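Local coordinates for uncharacterized protein (Escherichia coli O157:H7, PDB 4ZV9), which is of unknown function but has an alpha/beta hydrolase fold of the dienelactone hydrolase family and probably hydrolyses ester or lactone bonds, at residues D9-A14 with V65-Y70; L32-K37 with G69-A74; A36-K41 with Y117-G122; L73-L78 with N105-A110. One frame throughout, in Å; residues are numbered along the deposited sequence.

Interaction 1. Residues D9-A14 with V65-Y70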
loop_
_atom_site.group_PDB
_atom_site.type_symbol
_atom_site.label_atom_id
_atom_site.label_comp_id
_atom_site.label_asym_id
_atom_site.label_seq_id
_atom_site.Cartn_x
_atom_site.Cartn_y
_atom_site.Cartn_z
ATOM N N ASP A 9 -9.023 19.471 2.277
ATOM C CA ASP A 9 -9.483 19.160 3.639
ATOM C C ASP A 9 -8.523 19.768 4.667
ATOM O O ASP A 9 -7.331 19.459 4.674
ATOM C CB ASP A 9 -9.604 17.642 3.815
ATOM C CG ASP A 9 -10.253 17.255 5.138
ATOM O OD1 ASP A 9 -9.900 17.857 6.170
ATOM O OD2 ASP A 9 -11.081 16.316 5.143
ATOM N N PRO A 10 -9.027 20.651 5.537
ATOM C CA PRO A 10 -8.112 21.327 6.477
ATOM C C PRO A 10 -7.443 20.424 7.516
ATOM O O PRO A 10 -6.524 20.868 8.209
ATOM C CB PRO A 10 -8.999 22.385 7.160
ATOM C CG PRO A 10 -10.405 21.992 6.878
ATOM C CD PRO A 10 -10.406 21.170 5.618
ATOM N N GLU A 11 -7.906 19.185 7.647
ATOM C CA GLU A 11 -7.314 18.266 8.617
ATOM C C GLU A 11 -6.099 17.532 8.073
ATOM O O GLU A 11 -5.458 16.775 8.801
ATOM C CB GLU A 11 -8.357 17.275 9.127
ATOM C CG GLU A 11 -9.445 17.963 9.939
ATOM C CD GLU A 11 -10.420 17.000 10.558
ATOM O OE1 GLU A 11 -10.423 15.807 10.174
ATOM O OE2 GLU A 11 -11.201 17.447 11.432
ATOM N N ILE A 12 -5.755 17.764 6.814
ATOM C CA ILE A 12 -4.570 17.124 6.236
ATOM C C ILE A 12 -3.684 18.148 5.549
ATOM O O ILE A 12 -4.133 19.254 5.230
ATOM C CB ILE A 12 -4.927 15.958 5.290
ATOM C CG1 ILE A 12 -5.750 16.403 4.069
ATOM C CG2 ILE A 12 -5.704 14.890 6.041
ATOM C CD1 ILE A 12 -4.944 16.785 2.854
ATOM N N PHE A 13 -2.402 17.808 5.418
ATOM C CA PHE A 13 -1.457 18.641 4.725
ATOM C C PHE A 13 -0.748 17.762 3.701
ATOM O O PHE A 13 0.002 16.856 4.072
ATOM C CB PHE A 13 -0.447 19.290 5.669
ATOM C CG PHE A 13 0.627 20.044 4.944
ATOM C CD1 PHE A 13 0.335 21.243 4.313
ATOM C CD2 PHE A 13 1.903 19.528 4.819
ATOM C CE1 PHE A 13 1.317 21.943 3.627
ATOM C CE2 PHE A 13 2.891 20.221 4.113
ATOM C CZ PHE A 13 2.594 21.427 3.521
ATOM N N ALA A 14 -0.945 18.069 2.417
ATOM C CA ALA A 14 -0.386 17.277 1.322
ATOM C C ALA A 14 0.626 18.040 0.470
ATOM O O ALA A 14 0.430 19.217 0.190
ATOM C CB ALA A 14 -1.514 16.796 0.417
ATOM N N VAL A 65 -5.569 7.930 4.731
ATOM C CA VAL A 65 -4.629 7.485 5.736
ATOM C C VAL A 65 -4.246 8.624 6.682
ATOM O O VAL A 65 -4.173 8.435 7.905
ATOM C CB VAL A 65 -3.364 6.868 5.093
ATOM C CG1 VAL A 65 -2.313 6.560 6.148
ATOM C CG2 VAL A 65 -3.743 5.595 4.339
ATOM N N ALA A 66 -3.981 9.798 6.128
ATOM C CA ALA A 66 -3.644 10.950 6.951
ATOM C C ALA A 66 -4.833 11.383 7.812
ATOM O O ALA A 66 -4.644 11.827 8.940
ATOM C CB ALA A 66 -3.143 12.111 6.091
ATOM N N LYS A 67 -6.046 11.300 7.275
ATOM C CA LYS A 67 -7.251 11.618 8.072
ATOM C C LYS A 67 -7.369 10.685 9.266
ATOM O O LYS A 67 -7.894 11.075 10.291
ATOM C CB LYS A 67 -8.529 11.488 7.240
ATOM C CG LYS A 67 -8.749 12.630 6.273
ATOM C CD LYS A 67 -9.392 13.830 6.939
ATOM C CE LYS A 67 -10.874 13.600 7.171
ATOM N NZ LYS A 67 -11.518 14.896 7.498
ATOM N N ALA A 68 -6.898 9.448 9.108
ATOM C CA ALA A 68 -6.938 8.472 10.192
ATOM C C ALA A 68 -5.832 8.709 11.228
ATOM O O ALA A 68 -5.788 8.012 12.234
ATOM C CB ALA A 68 -6.871 7.053 9.637
ATOM N N GLY A 69 -4.922 9.652 10.961
ATOM C CA GLY A 69 -3.868 10.028 11.912
ATOM C C GLY A 69 -2.440 9.567 11.633
ATOM O O GLY A 69 -1.596 9.628 12.514
ATOM N N TYR A 70 -2.135 9.153 10.406
ATOM C CA TYR A 70 -0.780 8.684 10.068
ATOM C C TYR A 70 -0.143 9.514 8.963
ATOM O O TYR A 70 -0.854 10.160 8.179
ATOM C CB TYR A 70 -0.833 7.231 9.636
ATOM C CG TYR A 70 -1.570 6.363 10.642
ATOM C CD1 TYR A 70 -0.979 6.015 11.839
ATOM C CD2 TYR A 70 -2.876 5.945 10.406
ATOM C CE1 TYR A 70 -1.656 5.243 12.782
ATOM C CE2 TYR A 70 -3.564 5.175 11.332
ATOM C CZ TYR A 70 -2.947 4.825 12.524
ATOM O OH TYR A 70 -3.629 4.065 13.459
HETATM O O HOH W 1 -5.705 13.839 10.301
#
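The backbones come closest where Ile-12, opening edge strand 12-21, passes Ala-66 near the C-terminal end of helix 56-67, with 6.3 Å between their CA atoms. At the polar end of the contact the ammonium of Lys-67 sits between two carboxylates. Its NZ makes a salt bridge of 2.8 Å to Asp-9 OD2, reached on the syn side and 19° out of the carboxylate plane. A second salt bridge, 3.0 Å from NZ to Glu-11 OE1, comes in from above that carboxylate, 53° out of its plane. The lysine chain bends at chi2 (-83°) and chi3, which carries NZ round to the acids. The other oxygen of Asp-9, OD1, accepts the backbone N of Glu-11 at 2.8 Å in an Asx turn, inside the type I turn from Asp-9 to Ile-12. Deeper in, Ile-12 CG2 rests against Ala-66 CB at 3.8 Å and equally close to Lys-67 CG, with Val-33 of the adjoining strand completing the apolar patch. A water donates to Ala-66 O at 2.7 Å and, weakly, to Glu-11 O. Because OD1 is held by the turn while OD2 takes the lysine, the Asp-9 carboxylate is fixed in rotation. Sharing one cation should ease the repulsion between Asp-9 and Glu-11 and favour the charged form of both, in a solvent-facing network beside the Ile-12/Ala-66 apolar contact.

Interaction 2. Residues L32-K37 with G69-A74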
loop_
_atom_site.group_PDB
_atom_site.type_symbol
_atom_site.label_atom_id
_atom_site.label_comp_id
_atom_site.label_asym_id
_atom_site.label_seq_id
_atom_site.Cartn_x
_atom_site.Cartn_y
_atom_site.Cartn_z
ATOM N N LEU A 32 3.205 13.030 -0.288
ATOM C CA LEU A 32 3.294 12.896 1.156
ATOM C C LEU A 32 2.121 13.630 1.814
ATOM O O LEU A 32 1.953 14.829 1.580
ATOM C CB LEU A 32 4.606 13.521 1.645
ATOM C CG LEU A 32 4.916 13.468 3.153
ATOM C CD1 LEU A 32 5.259 12.055 3.567
ATOM C CD2 LEU A 32 6.096 14.381 3.476
ATOM N N VAL A 33 1.338 12.935 2.648
ATOM C CA VAL A 33 0.220 13.565 3.335
ATOM C C VAL A 33 0.332 13.348 4.840
ATOM O O VAL A 33 0.492 12.213 5.286
ATOM C CB VAL A 33 -1.149 13.025 2.872
ATOM C CG1 VAL A 33 -2.254 13.971 3.333
ATOM C CG2 VAL A 33 -1.202 12.892 1.358
ATOM N N LYS A 34 0.221 14.428 5.617
ATOM C CA LYS A 34 0.318 14.376 7.080
ATOM C C LYS A 34 -0.956 14.895 7.722
ATOM O O LYS A 34 -1.663 15.710 7.118
ATOM C CB LYS A 34 1.408 15.324 7.572
ATOM C CG LYS A 34 2.783 15.107 7.008
ATOM C CD LYS A 34 3.699 16.268 7.370
ATOM C CE LYS A 34 5.085 16.018 6.809
ATOM N NZ LYS A 34 5.986 17.190 6.935
ATOM N N PRO A 35 -1.241 14.465 8.963
ATOM C CA PRO A 35 -2.313 15.102 9.713
ATOM C C PRO A 35 -1.910 16.570 9.905
ATOM O O PRO A 35 -0.742 16.845 10.193
ATOM C CB PRO A 35 -2.308 14.355 11.066
ATOM C CG PRO A 35 -1.661 13.047 10.783
ATOM C CD PRO A 35 -0.672 13.306 9.671
ATOM N N ALA A 36 -2.835 17.501 9.701
ATOM C CA ALA A 36 -2.518 18.930 9.796
ATOM C C ALA A 36 -2.113 19.351 11.206
ATOM O O ALA A 36 -1.266 20.225 11.384
ATOM C CB ALA A 36 -3.690 19.770 9.323
ATOM N N LYS A 37 -2.738 18.747 12.203
ATOM C CA LYS A 37 -2.440 19.051 13.588
ATOM C C LYS A 37 -1.666 17.897 14.211
ATOM O O LYS A 37 -2.255 16.893 14.613
ATOM C CB LYS A 37 -3.748 19.291 14.349
ATOM C CG LYS A 37 -3.535 19.580 15.820
ATOM C CD LYS A 37 -4.829 19.886 16.548
ATOM C CE LYS A 37 -4.602 19.925 18.050
ATOM N NZ LYS A 37 -5.854 20.221 18.793
ATOM N N GLY A 69 -4.922 9.652 10.961
ATOM C CA GLY A 69 -3.868 10.028 11.912
ATOM C C GLY A 69 -2.440 9.567 11.633
ATOM O O GLY A 69 -1.596 9.628 12.514
ATOM N N TYR A 70 -2.135 9.153 10.406
ATOM C CA TYR A 70 -0.780 8.684 10.068
ATOM C C TYR A 70 -0.143 9.514 8.963
ATOM O O TYR A 70 -0.854 10.160 8.179
ATOM C CB TYR A 70 -0.833 7.231 9.636
ATOM C CG TYR A 70 -1.570 6.363 10.642
ATOM C CD1 TYR A 70 -0.979 6.015 11.839
ATOM C CD2 TYR A 70 -2.876 5.945 10.406
ATOM C CE1 TYR A 70 -1.656 5.243 12.782
ATOM C CE2 TYR A 70 -3.564 5.175 11.332
ATOM C CZ TYR A 70 -2.947 4.825 12.524
ATOM O OH TYR A 70 -3.629 4.065 13.459
ATOM N N ILE A 71 1.189 9.521 8.903
ATOM C CA ILE A 71 1.886 10.174 7.782
ATOM C C ILE A 71 1.874 9.162 6.651
ATOM O O ILE A 71 2.360 8.058 6.820
ATOM C CB ILE A 71 3.348 10.545 8.096
ATOM C CG1 ILE A 71 3.389 11.552 9.248
ATOM C CG2 ILE A 71 3.993 11.167 6.858
ATOM C CD1 ILE A 71 4.771 11.784 9.818
ATOM N N ALA A 72 1.330 9.545 5.498
ATOM C CA ALA A 72 1.247 8.647 4.364
ATOM C C ALA A 72 2.165 9.103 3.238
ATOM O O ALA A 72 2.236 10.294 2.929
ATOM C CB ALA A 72 -0.191 8.581 3.875
ATOM N N LEU A 73 2.887 8.157 2.650
ATOM C CA LEU A 73 3.729 8.438 1.498
ATOM C C LEU A 73 3.363 7.470 0.384
ATOM O O LEU A 73 3.429 6.250 0.573
ATOM C CB LEU A 73 5.195 8.295 1.837
ATOM C CG LEU A 73 6.165 8.438 0.661
ATOM C CD1 LEU A 73 6.037 9.785 -0.055
ATOM C CD2 LEU A 73 7.588 8.260 1.140
ATOM N N ALA A 74 2.941 8.014 -0.752
ATOM C CA ALA A 74 2.573 7.240 -1.936
ATOM C C ALA A 74 3.544 7.572 -3.060
ATOM O O ALA A 74 3.413 8.623 -3.699
ATOM C CB ALA A 74 1.145 7.570 -2.358
#
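Leu-32 lies over the backbone of the neighbouring strand and reaches Ile-71 and Leu-73 with a single methyl. CB lies on the face shared with Leu-73; CG, anti to the backbone N (chi1 -179°), is 4.2 Å from Ala-72 O. CD1 then does most of the touching: it meets Ile-71 CG2 at 3.6 Å and Leu-73 CB at 4.1 Å, and also rests on the Ala-72 carbonyl oxygen. CD2 is turned to Tyr-117. Underneath, segments 32-35 and 71-74 run antiparallel, their axes 4.7 Å apart at closest. Leu-32 faces Leu-73 in a non-hydrogen-bonded pair, and Val-33 with Ala-72 forms the hydrogen-bonded one. In that pair Val-33 N to Ala-72 O and Ala-72 N to Val-33 O are both 2.8 Å and nearly straight, the first with its donor in the carbonyl plane. Val-33 and Ala-72 turn their side chains to the opposite face, where helix 56-67 packs. Lys-34 runs beside Ile-71 and extends to hydrogen bonds with Gln-119 and Tyr-117. Pairing ends at Pro-35, which has no N-H to offer; its CD sits 3.5 Å from Tyr-70 O and its CG lies against Gly-69. Two short, straight bonds thus set the register of these two strands here, while Leu-32, Ile-71 and Leu-73 form one continuous apolar surface under helix 100-116, and the amine of Lys-34 is carried out to polar partners.

Interaction 3. Residues A36-K41 with Y117-G122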
loop_
_atom_site.group_PDB
_atom_site.type_symbol
_atom_site.label_atom_id
_atom_site.label_comp_id
_atom_site.label_asym_id
_atom_site.label_seq_id
_atom_site.Cartn_x
_atom_site.Cartn_y
_atom_site.Cartn_z
ATOM N N ALA A 36 -2.835 17.501 9.701
ATOM C CA ALA A 36 -2.518 18.930 9.796
ATOM C C ALA A 36 -2.113 19.351 11.206
ATOM O O ALA A 36 -1.266 20.225 11.384
ATOM C CB ALA A 36 -3.690 19.770 9.323
ATOM N N LYS A 37 -2.738 18.747 12.203
ATOM C CA LYS A 37 -2.440 19.051 13.588
ATOM C C LYS A 37 -1.666 17.897 14.211
ATOM O O LYS A 37 -2.255 16.893 14.613
ATOM C CB LYS A 37 -3.748 19.291 14.349
ATOM C CG LYS A 37 -3.535 19.580 15.820
ATOM C CD LYS A 37 -4.829 19.886 16.548
ATOM C CE LYS A 37 -4.602 19.925 18.050
ATOM N NZ LYS A 37 -5.854 20.221 18.793
HETATM N N MSE A 38 -0.348 18.049 14.294
HETATM C CA MSE A 38 0.507 17.026 14.886
HETATM C C MSE A 38 1.440 17.684 15.866
HETATM O O MSE A 38 2.202 18.581 15.513
HETATM C CB MSE A 38 1.263 16.263 13.798
HETATM C CG MSE A 38 2.465 17.021 13.235
HETATM SE SE MSE A 38 2.834 16.552 11.361
HETATM C CE MSE A 38 2.585 14.598 11.353
ATOM N N SER A 39 1.363 17.267 17.121
ATOM C CA SER A 39 2.251 17.802 18.137
ATOM C C SER A 39 3.551 16.997 18.072
ATOM O O SER A 39 4.593 17.518 17.691
ATOM C CB SER A 39 1.608 17.723 19.533
ATOM O OG SER A 39 1.525 16.386 19.977
ATOM N N GLY A 40 3.468 15.713 18.396
ATOM C CA GLY A 40 4.658 14.859 18.454
ATOM C C GLY A 40 4.914 14.060 17.193
ATOM O O GLY A 40 4.270 14.275 16.166
ATOM N N LYS A 41 5.839 13.120 17.290
ATOM C CA LYS A 41 6.144 12.224 16.189
ATOM C C LYS A 41 4.938 11.324 15.896
ATOM O O LYS A 41 4.193 10.925 16.794
ATOM C CB LYS A 41 7.368 11.368 16.498
ATOM C CG LYS A 41 8.701 12.117 16.487
ATOM C CD LYS A 41 9.802 11.206 17.034
ATOM C CE LYS A 41 11.191 11.750 16.799
ATOM N NZ LYS A 41 11.612 11.633 15.377
ATOM N N TYR A 117 12.294 9.552 8.801
ATOM C CA TYR A 117 11.673 10.867 8.649
ATOM C C TYR A 117 11.584 11.545 10.021
ATOM O O TYR A 117 10.998 10.981 10.936
ATOM C CB TYR A 117 10.290 10.711 8.018
ATOM C CG TYR A 117 9.691 12.014 7.514
ATOM C CD1 TYR A 117 10.193 12.637 6.371
ATOM C CD2 TYR A 117 8.619 12.594 8.152
ATOM C CE1 TYR A 117 9.641 13.821 5.888
ATOM C CE2 TYR A 117 8.061 13.779 7.685
ATOM C CZ TYR A 117 8.580 14.384 6.552
ATOM O OH TYR A 117 8.009 15.555 6.096
ATOM N N PRO A 118 12.145 12.757 10.159
ATOM C CA PRO A 118 12.174 13.440 11.463
ATOM C C PRO A 118 10.838 13.566 12.191
ATOM O O PRO A 118 10.808 13.437 13.421
ATOM C CB PRO A 118 12.750 14.842 11.135
ATOM C CG PRO A 118 13.452 14.678 9.829
ATOM C CD PRO A 118 12.662 13.632 9.082
ATOM N N GLN A 119 9.749 13.812 11.461
ATOM C CA GLN A 119 8.438 13.959 12.089
ATOM C C GLN A 119 7.722 12.636 12.307
ATOM O O GLN A 119 6.667 12.605 12.950
ATOM C CB GLN A 119 7.533 14.895 11.281
ATOM C CG GLN A 119 8.019 16.321 11.250
ATOM C CD GLN A 119 7.168 17.190 10.345
ATOM O OE1 GLN A 119 6.596 16.706 9.388
ATOM N NE2 GLN A 119 7.085 18.475 10.645
ATOM N N ALA A 120 8.337 11.535 11.874
ATOM C CA ALA A 120 7.786 10.208 12.110
ATOM C C ALA A 120 8.412 9.513 13.346
ATOM O O ALA A 120 9.461 9.918 13.839
ATOM C CB ALA A 120 7.990 9.349 10.897
ATOM N N THR A 121 7.731 8.489 13.855
ATOM C CA THR A 121 8.184 7.778 15.064
ATOM C C THR A 121 9.279 6.777 14.773
ATOM O O THR A 121 9.977 6.338 15.682
ATOM C CB THR A 121 7.041 6.957 15.699
ATOM O OG1 THR A 121 6.481 6.055 14.726
ATOM C CG2 THR A 121 5.935 7.874 16.229
ATOM N N GLY A 122 9.380 6.359 13.519
ATOM C CA GLY A 122 10.301 5.279 13.165
ATOM C C GLY A 122 9.566 4.012 12.767
ATOM O O GLY A 122 10.144 3.158 12.099
#
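Lys-41 supplies most of the contact with the turn at Tyr-117 to Ala-120. Of the hydrogen bonds across it, both start at the lysine's NZ: one of 2.8 Å to Pro-118 O, with the donor tilted 31° from the carbonyl plane, and a longer one of 3.2 Å to Ala-120 O, met almost head-on. The chain is extended until its last bond, where chi4 of -74° folds NZ onto these oxygens. A CA-H...O contact lies alongside, Lys-41 CA 3.3 Å from Gln-119 O. Apolar contact is slight: Thr-121 CG2 packs on Lys-41 CB at 3.8 Å and on the lysine's carbonyl oxygen. At the far end the approach is loose, the selenium (SE) of the poorly ordered selenomethionine Met-38 standing 4.3 Å from Gln-119 OE1, an oxygen whose hydrogen bond goes to Lys-34. Thr-42, next in the chain, continues with backbone bonds to Gln-119 and Thr-121. Three successive carbonyls, of Pro-118, Gln-119 and Ala-120, are therefore all turned to one residue, and the ammonium is held by neutral oxygens. Its positive charge would be expected to polarise the two carbonyls that accept from it, in the turn leading into strand 120-121.

Interaction 4. Residues L73-L78 with N105-A110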
loop_
_atom_site.group_PDB
_atom_site.type_symbol
_atom_site.label_atom_id
_atom_site.label_comp_id
_atom_site.label_asym_id
_atom_site.label_seq_id
_atom_site.Cartn_x
_atom_site.Cartn_y
_atom_site.Cartn_z
ATOM N N LEU A 73 2.887 8.157 2.650
ATOM C CA LEU A 73 3.729 8.438 1.498
ATOM C C LEU A 73 3.363 7.470 0.384
ATOM O O LEU A 73 3.429 6.250 0.573
ATOM C CB LEU A 73 5.195 8.295 1.837
ATOM C CG LEU A 73 6.165 8.438 0.661
ATOM C CD1 LEU A 73 6.037 9.785 -0.055
ATOM C CD2 LEU A 73 7.588 8.260 1.140
ATOM N N ALA A 74 2.941 8.014 -0.752
ATOM C CA ALA A 74 2.573 7.240 -1.936
ATOM C C ALA A 74 3.544 7.572 -3.060
ATOM O O ALA A 74 3.413 8.623 -3.699
ATOM C CB ALA A 74 1.145 7.570 -2.358
ATOM N N PRO A 75 4.551 6.711 -3.291
ATOM C CA PRO A 75 5.504 7.009 -4.356
ATOM C C PRO A 75 4.895 6.943 -5.755
ATOM O O PRO A 75 3.892 6.246 -5.965
ATOM C CB PRO A 75 6.570 5.906 -4.184
ATOM C CG PRO A 75 6.454 5.469 -2.779
ATOM C CD PRO A 75 4.978 5.558 -2.485
ATOM N N ASP A 76 5.540 7.612 -6.708
ATOM C CA ASP A 76 5.146 7.539 -8.105
ATOM C C ASP A 76 6.070 6.597 -8.889
ATOM O O ASP A 76 7.214 6.940 -9.247
ATOM C CB ASP A 76 5.161 8.920 -8.757
ATOM C CG ASP A 76 4.531 8.916 -10.141
ATOM O OD1 ASP A 76 4.097 7.841 -10.630
ATOM O OD2 ASP A 76 4.485 10.003 -10.732
ATOM N N GLY A 77 5.548 5.421 -9.190
ATOM C CA GLY A 77 6.305 4.398 -9.910
ATOM C C GLY A 77 6.559 4.720 -11.368
ATOM O O GLY A 77 7.341 4.034 -12.033
ATOM N N LEU A 78 5.879 5.746 -11.879
ATOM C CA LEU A 78 6.104 6.190 -13.250
ATOM C C LEU A 78 7.006 7.405 -13.322
ATOM O O LEU A 78 7.131 8.017 -14.383
ATOM C CB LEU A 78 4.771 6.498 -13.927
ATOM C CG LEU A 78 3.826 5.302 -14.067
ATOM C CD1 LEU A 78 2.574 5.711 -14.834
ATOM C CD2 LEU A 78 4.520 4.131 -14.772
ATOM N N ASN A 105 12.102 -1.636 -5.694
ATOM C CA ASN A 105 13.074 -0.968 -4.824
ATOM C C ASN A 105 12.685 0.453 -4.427
ATOM O O ASN A 105 13.027 0.901 -3.333
ATOM C CB ASN A 105 14.483 -1.014 -5.418
ATOM C CG ASN A 105 15.119 -2.405 -5.297
ATOM O OD1 ASN A 105 14.625 -3.263 -4.571
ATOM N ND2 ASN A 105 16.199 -2.627 -6.017
ATOM N N ASP A 106 12.000 1.163 -5.319
ATOM C CA ASP A 106 11.530 2.500 -5.017
ATOM C C ASP A 106 10.585 2.452 -3.840
ATOM O O ASP A 106 10.603 3.346 -2.997
ATOM C CB ASP A 106 10.815 3.142 -6.226
ATOM C CG ASP A 106 11.769 3.551 -7.343
ATOM O OD1 ASP A 106 13.002 3.619 -7.134
ATOM O OD2 ASP A 106 11.267 3.783 -8.471
ATOM N N PHE A 107 9.716 1.448 -3.793
ATOM C CA PHE A 107 8.771 1.328 -2.680
ATOM C C PHE A 107 9.465 0.901 -1.393
ATOM O O PHE A 107 9.127 1.385 -0.314
ATOM C CB PHE A 107 7.588 0.421 -3.046
ATOM C CG PHE A 107 6.751 0.970 -4.164
ATOM C CD1 PHE A 107 5.912 2.036 -3.940
ATOM C CD2 PHE A 107 6.840 0.450 -5.446
ATOM C CE1 PHE A 107 5.180 2.584 -4.965
ATOM C CE2 PHE A 107 6.113 0.996 -6.478
ATOM C CZ PHE A 107 5.274 2.062 -6.242
ATOM N N PHE A 108 10.461 0.029 -1.514
ATOM C CA PHE A 108 11.280 -0.371 -0.369
ATOM C C PHE A 108 12.027 0.852 0.174
ATOM O O PHE A 108 12.072 1.069 1.382
ATOM C CB PHE A 108 12.261 -1.479 -0.778
ATOM C CG PHE A 108 11.632 -2.850 -0.946
ATOM C CD1 PHE A 108 10.254 -3.037 -0.916
ATOM C CD2 PHE A 108 12.430 -3.941 -1.250
ATOM C CE1 PHE A 108 9.692 -4.302 -1.106
ATOM C CE2 PHE A 108 11.879 -5.211 -1.430
ATOM C CZ PHE A 108 10.505 -5.385 -1.371
ATOM N N ALA A 109 12.559 1.681 -0.725
ATOM C CA ALA A 109 13.269 2.896 -0.332
ATOM C C ALA A 109 12.326 3.889 0.381
ATOM O O ALA A 109 12.745 4.624 1.263
ATOM C CB ALA A 109 13.902 3.557 -1.541
ATOM N N ALA A 110 11.055 3.901 -0.006
ATOM C CA ALA A 110 10.068 4.757 0.648
ATOM C C ALA A 110 9.856 4.304 2.110
ATOM O O ALA A 110 9.720 5.145 3.012
ATOM C CB ALA A 110 8.754 4.725 -0.094
HETATM O O HOH W 2 10.105 5.765 -9.862
#
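Pro-75 sits in the tight part of this contact, its ring wedged against Phe-107 and Ala-110 of helix 100-116. Its CG reaches Ala-110 CB at 3.6 Å and Phe-107 CD1 at 3.7 Å, while CB meets Phe-107 CE1 at the same 3.7 Å. The ring of Phe-107 is brought there by chi1 of -64°, which sets CG anti to the carbonyl carbon so that the end of the ring comes up to Pro-75. Two residues earlier on the strand, Leu-73 CD2 touches Ala-110 CB at 3.9 Å. Toward Gly-77 the fit slackens: its CA is 4.5 Å from Phe-107 CZ. Here direct contact gives way to a water bridge, with a water donating to Asp-106 OD2 at 2.7 Å and to Asp-76 O at 3.2 Å. The Asp-106 carboxylate is also tied to Ser-21 and His-25, so this buried group, probably charged, has several polar partners. Asp-76 OD1, for its part, accepts the backbone N of Leu-78 in an Asx turn. Strand 73-75 and helix 105-110 run roughly antiparallel at 160°, their axes 9.0 Å apart, and no hydrogen bond joins them directly. Phe-107 also makes a T-shaped (edge-to-face) contact with His-49 and touches Tyr-131, beside modified Cys-130, the probable nucleophile as in dienelactone hydrolases. A helix packed on the central sheet, with Phe-107 near the probable nucleophile elbow, fits the alpha/beta hydrolase fold.

Interactions 1 and 2 are continuous, their centres about 5 Å apart: they share Gly-69 and Tyr-70, and Phe-13 N probably hydrogen-bonds to Lys-34 O (2.8 Å), joining edge strand 12-21 to strand 28-35. Interaction 2 passes into interaction 3 through Lys-34, whose NZ lies 2.6 Å from Gln-119 OE1; those centres are about 9 Å apart. The three cluster at one end of the sheet. Interaction 4, which shares Leu-73 and Ala-74 with interaction 2, is at the other end of strand 71-75, its centre about 15 Å from that of interaction 2 and about 20 Å from that of interaction 3. Of the four, it is the one that reaches Tyr-131, next to Cys-130, the probable nucleophile.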